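Local coordinates for protein peptidoglycan N-acetylglucosamine deacetylase (Bacillus cereus, PDB 4L1G) that removes acetyl groups from N-acetylglucosamine residues of peptidoglycan, and from soluble chitin substrates and N-acetylchitooligomers, as a zinc-dependent hydrolase, at residues 77-82 and 222-227; 102-107 and 124-129; 92-97 and 238-243; 84-89 and 231-236. All coordinates share one frame; numbering follows the deposited sequence.

Contact 1: residues 77-82 and 222-227. With ACT (acetate ion), chain F.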
loop_
_atom_site.group_PDB
_atom_site.type_symbol
_atom_site.label_atom_id
_atom_site.label_comp_id
_atom_site.label_asym_id
_atom_site.label_seq_id
_atom_site.Cartn_x
_atom_site.Cartn_y
_atom_site.Cartn_z
ATOM N N LEU A 77 2.551 7.346 -1.858
ATOM C CA LEU A 77 2.379 6.960 -0.462
ATOM C C LEU A 77 1.481 5.730 -0.384
ATOM O O LEU A 77 0.419 5.690 -1.005
ATOM C CB LEU A 77 1.753 8.100 0.345
ATOM C CG LEU A 77 2.600 9.343 0.618
ATOM C CD1 LEU A 77 1.726 10.482 1.126
ATOM C CD2 LEU A 77 3.701 9.030 1.616
ATOM N N THR A 78 1.918 4.721 0.363
ATOM C CA THR A 78 1.099 3.534 0.592
ATOM C C THR A 78 1.051 3.212 2.078
ATOM O O THR A 78 2.014 3.462 2.805
ATOM C CB THR A 78 1.614 2.304 -0.188
ATOM O OG1 THR A 78 2.871 1.877 0.352
ATOM C CG2 THR A 78 1.774 2.623 -1.672
ATOM N N PHE A 79 -0.075 2.660 2.525
ATOM C CA PHE A 79 -0.279 2.349 3.938
ATOM C C PHE A 79 -0.813 0.927 4.120
ATOM O O PHE A 79 -1.811 0.545 3.506
ATOM C CB PHE A 79 -1.236 3.363 4.570
ATOM C CG PHE A 79 -0.776 4.793 4.451
ATOM C CD1 PHE A 79 -1.136 5.563 3.355
ATOM C CD2 PHE A 79 0.013 5.366 5.433
ATOM C CE1 PHE A 79 -0.713 6.879 3.239
ATOM C CE2 PHE A 79 0.438 6.680 5.325
ATOM C CZ PHE A 79 0.075 7.438 4.225
ATOM N N ASP A 80 -0.148 0.151 4.973
ATOM C CA ASP A 80 -0.473 -1.264 5.155
ATOM C C ASP A 80 -1.235 -1.563 6.443
ATOM O O ASP A 80 -1.137 -0.816 7.418
ATOM C CB ASP A 80 0.806 -2.102 5.141
ATOM C CG ASP A 80 1.323 -2.357 3.743
ATOM O OD1 ASP A 80 0.747 -1.809 2.779
ATOM O OD2 ASP A 80 2.312 -3.107 3.611
ATOM N N ASP A 81 -1.992 -2.662 6.413
ATOM C CA ASP A 81 -2.615 -3.290 7.589
ATOM C C ASP A 81 -3.931 -2.678 8.070
ATOM O O ASP A 81 -4.497 -3.128 9.067
ATOM C CB ASP A 81 -1.632 -3.413 8.761
ATOM C CG ASP A 81 -0.377 -4.171 8.391
ATOM O OD1 ASP A 81 -0.396 -4.887 7.369
ATOM O OD2 ASP A 81 0.628 -4.051 9.127
ATOM N N GLY A 82 -4.421 -1.668 7.363
ATOM C CA GLY A 82 -5.676 -1.037 7.733
ATOM C C GLY A 82 -6.879 -1.891 7.378
ATOM O O GLY A 82 -6.728 -2.967 6.799
ATOM N N ILE A 222 6.633 4.530 -1.201
ATOM C CA ILE A 222 6.923 4.639 0.224
ATOM C C ILE A 222 6.019 3.713 1.037
ATOM O O ILE A 222 4.835 3.569 0.729
ATOM C CB ILE A 222 6.749 6.100 0.693
ATOM C CG1 ILE A 222 7.600 7.033 -0.176
ATOM C CG2 ILE A 222 7.106 6.251 2.163
ATOM C CD1 ILE A 222 7.251 8.501 -0.033
ATOM N N LEU A 223 6.584 3.078 2.064
ATOM C CA LEU A 223 5.820 2.168 2.917
ATOM C C LEU A 223 5.582 2.721 4.318
ATOM O O LEU A 223 6.524 2.981 5.068
ATOM C CB LEU A 223 6.514 0.808 3.028
ATOM C CG LEU A 223 5.879 -0.165 4.030
ATOM C CD1 LEU A 223 4.510 -0.625 3.550
ATOM C CD2 LEU A 223 6.780 -1.360 4.301
ATOM N N GLN A 224 4.310 2.889 4.664
ATOM C CA GLN A 224 3.913 3.208 6.029
ATOM C C GLN A 224 2.815 2.247 6.486
ATOM O O GLN A 224 2.300 1.462 5.688
ATOM C CB GLN A 224 3.442 4.658 6.132
ATOM C CG GLN A 224 4.573 5.667 6.098
ATOM C CD GLN A 224 4.077 7.090 5.992
ATOM O OE1 GLN A 224 3.655 7.533 4.923
ATOM N NE2 GLN A 224 4.122 7.818 7.102
ATOM N N HIS A 225 2.461 2.307 7.766
ATOM C CA HIS A 225 1.474 1.387 8.321
ATOM C C HIS A 225 0.340 2.099 9.050
ATOM O O HIS A 225 0.518 3.186 9.597
ATOM C CB HIS A 225 2.141 0.386 9.273
ATOM C CG HIS A 225 3.071 -0.571 8.594
ATOM N ND1 HIS A 225 4.405 -0.292 8.381
ATOM C CD2 HIS A 225 2.859 -1.806 8.078
ATOM C CE1 HIS A 225 4.974 -1.313 7.765
ATOM N NE2 HIS A 225 4.057 -2.245 7.568
ATOM N N SER A 226 -0.832 1.472 9.045
ATOM C CA SER A 226 -1.950 1.916 9.866
ATOM C C SER A 226 -2.513 0.709 10.610
ATOM O O SER A 226 -3.723 0.490 10.644
ATOM C CB SER A 226 -3.028 2.591 9.014
ATOM O OG SER A 226 -3.442 1.752 7.952
ATOM N N THR A 227 -1.611 -0.067 11.204
ATOM C CA THR A 227 -1.954 -1.297 11.906
ATOM C C THR A 227 -2.653 -1.007 13.231
ATOM O O THR A 227 -2.191 -0.167 14.003
ATOM C CB THR A 227 -0.684 -2.121 12.212
ATOM O OG1 THR A 227 0.187 -2.118 11.071
ATOM C CG2 THR A 227 -1.038 -3.552 12.578
HETATM C C ACT F . 4.009 -5.464 5.419
HETATM O O ACT F . 4.425 -6.280 6.268
HETATM O OXT ACT F . 3.389 -4.479 5.871
HETATM C CH3 ACT F . 4.238 -5.655 3.947
HETATM O O HOH W 1 3.705 5.921 2.709
HETATM O O HOH W 2 -3.806 0.281 5.414
#

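Contact 2: residues 102-107 and 124-129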
loop_
_atom_site.group_PDB
_atom_site.type_symbol
_atom_site.label_atom_id
_atom_site.label_comp_id
_atom_site.label_asym_id
_atom_site.label_seq_id
_atom_site.Cartn_x
_atom_site.Cartn_y
_atom_site.Cartn_z
ATOM N N ALA A 102 -3.602 8.574 -1.727
ATOM C CA ALA A 102 -2.660 7.503 -1.442
ATOM C C ALA A 102 -3.288 6.151 -1.739
ATOM O O ALA A 102 -4.426 6.069 -2.203
ATOM C CB ALA A 102 -2.196 7.571 0.004
ATOM N N THR A 103 -2.537 5.091 -1.467
ATOM C CA THR A 103 -3.013 3.739 -1.703
ATOM C C THR A 103 -3.010 2.962 -0.395
ATOM O O THR A 103 -2.025 2.980 0.345
ATOM C CB THR A 103 -2.140 3.019 -2.748
ATOM O OG1 THR A 103 -2.032 3.837 -3.920
ATOM C CG2 THR A 103 -2.749 1.678 -3.128
ATOM N N PHE A 104 -4.120 2.291 -0.106
ATOM C CA PHE A 104 -4.260 1.549 1.141
ATOM C C PHE A 104 -4.370 0.043 0.915
ATOM O O PHE A 104 -5.337 -0.438 0.323
ATOM C CB PHE A 104 -5.482 2.041 1.923
ATOM C CG PHE A 104 -5.321 3.419 2.494
ATOM C CD1 PHE A 104 -5.483 4.540 1.694
ATOM C CD2 PHE A 104 -5.017 3.595 3.833
ATOM C CE1 PHE A 104 -5.339 5.813 2.220
ATOM C CE2 PHE A 104 -4.871 4.864 4.364
ATOM C CZ PHE A 104 -5.033 5.975 3.557
ATOM N N PHE A 105 -3.374 -0.697 1.391
ATOM C CA PHE A 105 -3.424 -2.150 1.339
ATOM C C PHE A 105 -4.081 -2.684 2.606
ATOM O O PHE A 105 -3.461 -2.734 3.670
ATOM C CB PHE A 105 -2.026 -2.738 1.145
ATOM C CG PHE A 105 -1.479 -2.543 -0.241
ATOM C CD1 PHE A 105 -0.570 -1.533 -0.507
ATOM C CD2 PHE A 105 -1.893 -3.360 -1.282
ATOM C CE1 PHE A 105 -0.071 -1.346 -1.787
ATOM C CE2 PHE A 105 -1.398 -3.182 -2.563
ATOM C CZ PHE A 105 -0.485 -2.172 -2.815
ATOM N N LEU A 106 -5.346 -3.071 2.484
ATOM C CA LEU A 106 -6.151 -3.431 3.644
ATOM C C LEU A 106 -6.173 -4.933 3.911
ATOM O O LEU A 106 -6.213 -5.738 2.982
ATOM C CB LEU A 106 -7.583 -2.922 3.466
ATOM C CG LEU A 106 -7.752 -1.436 3.145
ATOM C CD1 LEU A 106 -9.226 -1.097 2.972
ATOM C CD2 LEU A 106 -7.112 -0.563 4.216
ATOM N N LEU A 107 -6.143 -5.297 5.190
ATOM C CA LEU A 107 -6.316 -6.686 5.600
ATOM C C LEU A 107 -7.796 -7.037 5.577
ATOM O O LEU A 107 -8.637 -6.239 5.996
ATOM C CB LEU A 107 -5.748 -6.912 7.003
ATOM C CG LEU A 107 -4.224 -6.898 7.122
ATOM C CD1 LEU A 107 -3.789 -6.846 8.575
ATOM C CD2 LEU A 107 -3.640 -8.119 6.438
ATOM N N GLU A 124 -13.102 8.989 -0.440
ATOM C CA GLU A 124 -12.223 10.151 -0.437
ATOM C C GLU A 124 -11.144 10.090 -1.520
ATOM O O GLU A 124 -10.117 10.760 -1.425
ATOM C CB GLU A 124 -11.618 10.372 0.951
ATOM C CG GLU A 124 -12.653 10.799 1.984
ATOM C CD GLU A 124 -12.043 11.135 3.328
ATOM O OE1 GLU A 124 -10.799 11.180 3.425
ATOM O OE2 GLU A 124 -12.810 11.352 4.289
ATOM N N GLY A 125 -11.394 9.286 -2.548
ATOM C CA GLY A 125 -10.562 9.276 -3.738
ATOM C C GLY A 125 -9.282 8.469 -3.652
ATOM O O GLY A 125 -8.446 8.526 -4.553
ATOM N N HIS A 126 -9.119 7.715 -2.572
ATOM C CA HIS A 126 -7.935 6.882 -2.420
ATOM C C HIS A 126 -8.164 5.526 -3.074
ATOM O O HIS A 126 -9.302 5.138 -3.338
ATOM C CB HIS A 126 -7.582 6.707 -0.944
ATOM C CG HIS A 126 -7.382 7.999 -0.216
ATOM N ND1 HIS A 126 -6.284 8.806 -0.418
ATOM C CD2 HIS A 126 -8.143 8.625 0.713
ATOM C CE1 HIS A 126 -6.374 9.873 0.357
ATOM N NE2 HIS A 126 -7.493 9.786 1.054
ATOM N N VAL A 127 -7.078 4.811 -3.337
ATOM C CA VAL A 127 -7.169 3.495 -3.951
ATOM C C VAL A 127 -6.940 2.407 -2.905
ATOM O O VAL A 127 -6.070 2.537 -2.040
ATOM C CB VAL A 127 -6.165 3.354 -5.115
ATOM C CG1 VAL A 127 -6.158 1.932 -5.663
ATOM C CG2 VAL A 127 -6.500 4.350 -6.218
ATOM N N ILE A 128 -7.739 1.347 -2.980
ATOM C CA ILE A 128 -7.645 0.233 -2.045
ATOM C C ILE A 128 -6.933 -0.960 -2.677
ATOM O O ILE A 128 -7.196 -1.318 -3.825
ATOM C CB ILE A 128 -9.046 -0.188 -1.551
ATOM C CG1 ILE A 128 -9.668 0.939 -0.722
ATOM C CG2 ILE A 128 -8.975 -1.473 -0.737
ATOM C CD1 ILE A 128 -11.084 0.673 -0.293
ATOM N N GLY A 129 -6.014 -1.563 -1.928
ATOM C CA GLY A 129 -5.320 -2.751 -2.387
ATOM C C GLY A 129 -5.589 -3.947 -1.491
ATOM O O GLY A 129 -6.058 -3.796 -0.363
#

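Contact 3: residues 92-97 and 238-243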
loop_
_atom_site.group_PDB
_atom_site.type_symbol
_atom_site.label_atom_id
_atom_site.label_comp_id
_atom_site.label_asym_id
_atom_site.label_seq_id
_atom_site.Cartn_x
_atom_site.Cartn_y
_atom_site.Cartn_z
ATOM N N LEU A 92 -6.079 9.792 6.932
ATOM C CA LEU A 92 -7.023 10.334 5.957
ATOM C C LEU A 92 -7.168 11.848 6.082
ATOM O O LEU A 92 -7.255 12.553 5.076
ATOM C CB LEU A 92 -8.393 9.663 6.099
ATOM C CG LEU A 92 -8.487 8.222 5.594
ATOM C CD1 LEU A 92 -9.840 7.617 5.928
ATOM C CD2 LEU A 92 -8.222 8.155 4.096
ATOM N N ASP A 93 -7.191 12.335 7.320
ATOM C CA ASP A 93 -7.312 13.764 7.585
ATOM C C ASP A 93 -6.084 14.522 7.091
ATOM O O ASP A 93 -6.202 15.575 6.463
ATOM C CB ASP A 93 -7.522 14.023 9.079
ATOM C CG ASP A 93 -8.873 13.533 9.573
ATOM O OD1 ASP A 93 -8.980 13.165 10.764
ATOM O OD2 ASP A 93 -9.830 13.513 8.768
ATOM N N LYS A 94 -4.904 13.982 7.373
ATOM C CA LYS A 94 -3.667 14.625 6.948
ATOM C C LYS A 94 -3.468 14.576 5.433
ATOM O O LYS A 94 -2.975 15.535 4.840
ATOM C CB LYS A 94 -2.464 14.044 7.690
ATOM C CG LYS A 94 -2.442 14.427 9.161
ATOM C CD LYS A 94 -1.092 14.161 9.795
ATOM C CE LYS A 94 -1.092 14.577 11.256
ATOM N NZ LYS A 94 -1.481 16.001 11.424
ATOM N N LEU A 95 -3.857 13.466 4.811
ATOM C CA LEU A 95 -3.802 13.363 3.356
ATOM C C LEU A 95 -4.756 14.373 2.722
ATOM O O LEU A 95 -4.450 14.972 1.690
ATOM C CB LEU A 95 -4.149 11.948 2.890
ATOM C CG LEU A 95 -3.194 10.814 3.271
ATOM C CD1 LEU A 95 -3.741 9.482 2.784
ATOM C CD2 LEU A 95 -1.793 11.052 2.722
ATOM N N LYS A 96 -5.908 14.556 3.357
ATOM C CA LYS A 96 -6.919 15.497 2.891
ATOM C C LYS A 96 -6.404 16.935 2.923
ATOM O O LYS A 96 -6.557 17.681 1.958
ATOM C CB LYS A 96 -8.179 15.380 3.752
ATOM C CG LYS A 96 -9.333 16.258 3.303
ATOM C CD LYS A 96 -9.793 15.879 1.907
ATOM C CE LYS A 96 -11.083 16.589 1.537
ATOM N NZ LYS A 96 -11.516 16.245 0.153
ATOM N N GLN A 97 -5.785 17.314 4.036
ATOM C CA GLN A 97 -5.321 18.685 4.225
ATOM C C GLN A 97 -4.069 19.016 3.413
ATOM O O GLN A 97 -3.651 20.171 3.352
ATOM C CB GLN A 97 -5.100 18.975 5.712
ATOM C CG GLN A 97 -6.387 19.011 6.523
ATOM C CD GLN A 97 -7.341 20.102 6.057
ATOM O OE1 GLN A 97 -6.921 21.214 5.735
ATOM N NE2 GLN A 97 -8.631 19.783 6.012
ATOM N N ALA A 238 4.599 12.390 10.677
ATOM C CA ALA A 238 5.641 12.518 9.664
ATOM C C ALA A 238 5.094 13.085 8.358
ATOM O O ALA A 238 5.802 13.779 7.634
ATOM C CB ALA A 238 6.311 11.173 9.418
ATOM N N LEU A 239 3.831 12.790 8.070
ATOM C CA LEU A 239 3.181 13.252 6.845
ATOM C C LEU A 239 3.159 14.774 6.724
ATOM O O LEU A 239 3.222 15.313 5.618
ATOM C CB LEU A 239 1.753 12.703 6.758
ATOM C CG LEU A 239 1.629 11.182 6.647
ATOM C CD1 LEU A 239 0.171 10.755 6.592
ATOM C CD2 LEU A 239 2.388 10.680 5.431
ATOM N N ASP A 240 3.070 15.461 7.860
ATOM C CA ASP A 240 3.052 16.923 7.869
ATOM C C ASP A 240 4.379 17.510 7.396
ATOM O O ASP A 240 4.442 18.673 7.005
ATOM C CB ASP A 240 2.708 17.461 9.262
ATOM C CG ASP A 240 1.231 17.328 9.594
ATOM O OD1 ASP A 240 0.895 17.227 10.795
ATOM O OD2 ASP A 240 0.405 17.328 8.658
ATOM N N LYS A 241 5.434 16.703 7.437
ATOM C CA LYS A 241 6.753 17.139 6.990
ATOM C C LYS A 241 7.116 16.528 5.643
ATOM O O LYS A 241 7.637 17.210 4.761
ATOM C CB LYS A 241 7.820 16.773 8.024
ATOM C CG LYS A 241 7.741 17.559 9.321
ATOM C CD LYS A 241 8.804 17.086 10.297
ATOM C CE LYS A 241 8.804 17.912 11.569
ATOM N NZ LYS A 241 9.224 19.315 11.313
ATOM N N ILE A 242 6.836 15.236 5.496
ATOM C CA ILE A 242 7.188 14.490 4.291
ATOM C C ILE A 242 6.568 15.088 3.033
ATOM O O ILE A 242 7.252 15.298 2.029
ATOM C CB ILE A 242 6.758 13.013 4.410
ATOM C CG1 ILE A 242 7.652 12.277 5.410
ATOM C CG2 ILE A 242 6.808 12.324 3.057
ATOM C CD1 ILE A 242 7.220 10.852 5.673
ATOM N N ILE A 243 5.273 15.370 3.098
ATOM C CA ILE A 243 4.541 15.849 1.931
ATOM C C ILE A 243 5.010 17.215 1.403
ATOM O O ILE A 243 5.342 17.328 0.222
ATOM C CB ILE A 243 3.009 15.811 2.160
ATOM C CG1 ILE A 243 2.550 14.367 2.384
ATOM C CG2 ILE A 243 2.274 16.434 0.987
ATOM C CD1 ILE A 243 1.087 14.235 2.750
#

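Contact 4: residues 84-89 and 231-236. With SO4 (sulfate ion), chain E.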
loop_
_atom_site.group_PDB
_atom_site.type_symbol
_atom_site.label_atom_id
_atom_site.label_comp_id
_atom_site.label_asym_id
_atom_site.label_seq_id
_atom_site.Cartn_x
_atom_site.Cartn_y
_atom_site.Cartn_z
ATOM N N ASP A 84 -8.152 0.704 10.724
ATOM C CA ASP A 84 -8.212 0.636 12.176
ATOM C C ASP A 84 -9.001 1.831 12.690
ATOM O O ASP A 84 -9.427 2.679 11.910
ATOM C CB ASP A 84 -6.811 0.621 12.788
ATOM C CG ASP A 84 -6.143 1.981 12.753
ATOM O OD1 ASP A 84 -5.677 2.440 13.816
ATOM O OD2 ASP A 84 -6.081 2.585 11.663
ATOM N N LEU A 85 -9.187 1.900 14.003
ATOM C CA LEU A 85 -10.002 2.947 14.605
ATOM C C LEU A 85 -9.252 4.261 14.807
ATOM O O LEU A 85 -9.854 5.333 14.780
ATOM C CB LEU A 85 -10.571 2.466 15.940
ATOM C CG LEU A 85 -12.082 2.238 16.016
ATOM C CD1 LEU A 85 -12.673 1.977 14.639
ATOM C CD2 LEU A 85 -12.379 1.081 16.953
ATOM N N GLU A 86 -7.941 4.184 15.007
ATOM C CA GLU A 86 -7.179 5.379 15.345
ATOM C C GLU A 86 -6.369 5.964 14.187
ATOM O O GLU A 86 -6.596 7.101 13.780
ATOM C CB GLU A 86 -6.263 5.119 16.541
ATOM C CG GLU A 86 -5.556 6.370 17.031
ATOM C CD GLU A 86 -4.611 6.104 18.182
ATOM O OE1 GLU A 86 -3.916 7.051 18.607
ATOM O OE2 GLU A 86 -4.563 4.951 18.662
ATOM N N PHE A 87 -5.427 5.188 13.662
ATOM C CA PHE A 87 -4.455 5.719 12.706
ATOM C C PHE A 87 -5.009 5.998 11.311
ATOM O O PHE A 87 -4.700 7.029 10.721
ATOM C CB PHE A 87 -3.214 4.826 12.642
ATOM C CG PHE A 87 -2.544 4.645 13.970
ATOM C CD1 PHE A 87 -2.022 5.736 14.647
ATOM C CD2 PHE A 87 -2.444 3.390 14.547
ATOM C CE1 PHE A 87 -1.410 5.580 15.875
ATOM C CE2 PHE A 87 -1.833 3.227 15.773
ATOM C CZ PHE A 87 -1.316 4.324 16.439
ATOM N N THR A 88 -5.826 5.090 10.788
ATOM C CA THR A 88 -6.422 5.290 9.467
ATOM C C THR A 88 -7.228 6.598 9.325
ATOM O O THR A 88 -7.048 7.320 8.344
ATOM C CB THR A 88 -7.256 4.073 9.003
ATOM O OG1 THR A 88 -6.453 2.888 9.072
ATOM C CG2 THR A 88 -7.742 4.268 7.574
ATOM N N PRO A 89 -8.103 6.919 10.299
ATOM C CA PRO A 89 -8.789 8.213 10.176
ATOM C C PRO A 89 -7.840 9.412 10.245
ATOM O O PRO A 89 -8.041 10.388 9.525
ATOM C CB PRO A 89 -9.738 8.222 11.380
ATOM C CG PRO A 89 -9.967 6.786 11.686
ATOM C CD PRO A 89 -8.657 6.119 11.409
ATOM N N HIS A 231 2.417 1.180 17.080
ATOM C CA HIS A 231 3.034 2.405 17.577
ATOM C C HIS A 231 3.371 3.292 16.387
ATOM O O HIS A 231 4.505 3.300 15.910
ATOM C CB HIS A 231 4.294 2.084 18.380
ATOM C CG HIS A 231 4.050 1.186 19.551
ATOM N ND1 HIS A 231 3.564 1.648 20.756
ATOM C CD2 HIS A 231 4.223 -0.149 19.704
ATOM C CE1 HIS A 231 3.449 0.637 21.599
ATOM N NE2 HIS A 231 3.844 -0.464 20.986
ATOM N N LEU A 232 2.380 4.040 15.911
ATOM C CA LEU A 232 2.487 4.690 14.608
ATOM C C LEU A 232 2.117 6.173 14.593
ATOM O O LEU A 232 1.901 6.743 13.523
ATOM C CB LEU A 232 1.619 3.937 13.593
ATOM C CG LEU A 232 1.951 2.459 13.390
ATOM C CD1 LEU A 232 0.802 1.744 12.695
ATOM C CD2 LEU A 232 3.242 2.308 12.598
ATOM N N GLN A 233 2.044 6.798 15.763
ATOM C CA GLN A 233 1.670 8.208 15.829
ATOM C C GLN A 233 2.694 9.099 15.124
ATOM O O GLN A 233 2.329 10.041 14.416
ATOM C CB GLN A 233 1.473 8.663 17.277
ATOM C CG GLN A 233 1.047 10.119 17.405
ATOM C CD GLN A 233 -0.178 10.444 16.567
ATOM O OE1 GLN A 233 -1.227 9.814 16.708
ATOM N NE2 GLN A 233 -0.047 11.431 15.684
ATOM N N GLY A 234 3.973 8.791 15.317
ATOM C CA GLY A 234 5.039 9.536 14.676
ATOM C C GLY A 234 4.980 9.383 13.172
ATOM O O GLY A 234 5.360 10.288 12.425
ATOM N N SER A 235 4.492 8.229 12.726
ATOM C CA SER A 235 4.346 7.959 11.304
ATOM C C SER A 235 3.272 8.856 10.707
ATOM O O SER A 235 3.412 9.345 9.585
ATOM C CB SER A 235 3.997 6.491 11.070
ATOM O OG SER A 235 4.098 6.155 9.698
ATOM N N VAL A 236 2.202 9.072 11.466
ATOM C CA VAL A 236 1.132 9.956 11.036
ATOM C C VAL A 236 1.634 11.396 11.005
ATOM O O VAL A 236 1.432 12.112 10.021
ATOM C CB VAL A 236 -0.098 9.853 11.958
ATOM C CG1 VAL A 236 -1.225 10.728 11.436
ATOM C CG2 VAL A 236 -0.557 8.407 12.070
HETATM S S SO4 E . 2.680 5.712 19.420
HETATM O O1 SO4 E . 2.782 7.049 19.999
HETATM O O2 SO4 E . 3.861 5.447 18.602
HETATM O O3 SO4 E . 2.599 4.720 20.491
HETATM O O4 SO4 E . 1.480 5.630 18.590
#

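Contact 1: residues 77-82 and 222-227
His225 and Asp81 meet beside the metal site. His225 CD2 lies 3.3 Å from Asp81 OD2, which sits at the edge of the imidazole, near its plane. The same carboxylate oxygen takes a hydrogen bond from Thr227 OG1 (2.8 Å) on its anti lone pair. Asp81 is a zinc ligand together with His131 and His135. His225 NE2, of the predicted proton donor, gives a hydrogen bond to OXT of an acetate ion, probably from the crystallisation liquor, and Asp80 OD2, of the predicted proton acceptor, lies 2.9 Å from that OXT. Leu223 CD1 packs against Asp80 OD2, while Asp80 OD1 is in a salt bridge with Arg169. These residues stand on the C-terminal side of two neighbouring parallel strands of the polysaccharide deacetylase barrel, where NodB-family active sites lie. The backbone fixes their register through Asp80 N to Gln224 O and an almost straight bond from Ser226 N to Asp80 O (2.8 Å, 179°). Farther from the site, Thr78 OG1 sits between its own backbone N and carbonyl carbon (chi1 68°), which brings it 2.6 Å from Ile222 O. Thr78 N reaches that oxygen from the opposite face. Gln224 runs beside the Phe79 ring. A water lies between its OE1 and Thr78 O, and its NE2 bonds Ser235 OG.

Contact 2: residues 102-107 and 124-129
The His126 ring has Phe104 on one face and the backbone carbonyl of Glu124 on the other. Phe104 approaches by its edge in a T-shaped pair, with ring centroids 5.5 Å apart and planes at 71°. Its CE1 is the leading atom, 3.9 Å from His126 CG, and it stands toward the rim of the imidazole. Glu124 O lies toward the rim of the opposite face. In the plane of the imidazole, Ala102 N donates to His126 ND1 (3.0 Å, 163°), so ND1 acts as an acceptor. His126 CG is anti to its carbonyl carbon (chi1 -56°), which swings the ring back beside Ala102. The bond at the edge and the contacts on both faces limit its rotation.

Strand 103-106 pairs in parallel with strand 127-130, and helices 108-113 and 115-123 make the link. This is a beta-alpha-beta crossover within the deacetylase barrel. The pairing runs from Val127 N to Ala102 O (3.1 Å) as far as Leu106 N to Gly129 O (3.0 Å). Gly129 N approaches Phe104 O from above the carbonyl plane. On the face that carries Phe104, Leu106 CD1 meets Ile128 CG2 at 3.7 Å, and helix 115-123 covers them through Val118 and Ile121. On the other face, Phe105 CD2 rests 3.7 Å from Gly129 CA. Phe105 also packs against Asp80, the predicted proton acceptor.

Contact 3: residues 92-97 and 238-243
Helices 92-97 and 238-243 run roughly parallel, with short-segment axes 10.0 Å apart at a crossing angle of -27°, and their CA atoms come nearest at Lys94 CA and Leu239 CA, 7.0 Å apart. Two layers of side chains lie between them. The outer layer is a salt bridge. Lys94 NZ donates to Asp240 OD1 over 2.7 Å and meets it on the syn side, somewhat out of the carboxylate plane. The two side chains cross at about a right angle. The lysine chain is extended as far as CE and then bends at its last torsion (chi4 -56°), which turns NZ onto the carboxylate. Its methylenes run past the same group, and Lys94 CE is 3.3 Å from Asp240 OD1. Lys94 CD also packs against the backbone carbonyl of Val236, one turn earlier in the second helix. Asp240 touches His98 too.

The inner layer is apolar. Leu95 CD2 is 4.3 Å from Leu239 CD1 and equally far from Ile243 CD1, so one methyl meets residues four apart on the facing helix. That helix is kinked here. The regular bonds to the residue four back are missing at Asp240 N and Lys241 N, and Lys241 N instead joins Ile242 N on Ala238 O.

Below the inner layer, Leu95 and Ile243 reach Leu77, while Leu95 and Leu239 reach Phe79. The two helices follow the neighbouring parallel strands 74-80 and 221-225. Side-by-side helices packed on the outside of a parallel sheet are characteristic of an alpha/beta barrel.

Contact 4: residues 84-89 and 231-236
The Phe87 ring lies flat against Leu232, with Leu232 CB over its centre, 3.9 Å from the centroid and only 3° off the ring normal. This CH-pi contact joins the loop after strand 74-80 to the N-terminal end of helix 233-248, on the catalytic side of the alpha/beta barrel. Leu232 is the N-cap residue of that helix. Its CD1 reaches beyond the ring centre, with Leu232 CD1 and Phe87 CD2 4.1 Å apart. Val236, one turn on, comes in obliquely with CG2, 4.0 Å from Phe87 CD1. The opposite face of the ring carries the carboxylate carbon of Glu86, toward the rim. Gln233 OE1 is hydrogen-bonded to Lys90 NZ. Leu232 also touches His225, the predicted proton donor.

An Asx motif shapes the loop under Phe87. Asp84 OD1 accepts from Phe87 N (2.8 Å) on its syn side and from Glu86 N, which stands above the carboxylate plane. Asp84 OD2 binds both Thr88 N and Thr88 OG1. With chi1 at -57° the Phe87 ring leans back beside its own backbone N, toward the helix start.

A sulfate ion, probably from the crystallisation liquor, sits at the helix start. Its O3 accepts from His231 ND1 in the plane of that ring. Its O4 accepts from Gln233 N at 3.1 Å, bonds Leu232 N weakly, and lies at the edge of the Phe87 ring, 3.8 Å from CZ.

In the fold
From the N terminus the chain enters strand 74-80, then the loop 84-89, helix 89-97 and strand 103-106, giving the first halves of contacts 1, 4, 3 and 2 in turn. Contact 2 closes first, after a short, mostly helical excursion of 16 residues. It lies wholly within the spans of the other three. About 140 residues after their first halves, 222-227, 231-236 and 238-243 return in the same order, so contacts 1, 4 and 3 cross one another. Contacts 1 and 2 share one parallel sheet through strands 74-80 and 103-106. Contacts 3 and 4 both use helix 233-248, joining it to helix 89-97 and to the loop before that helix.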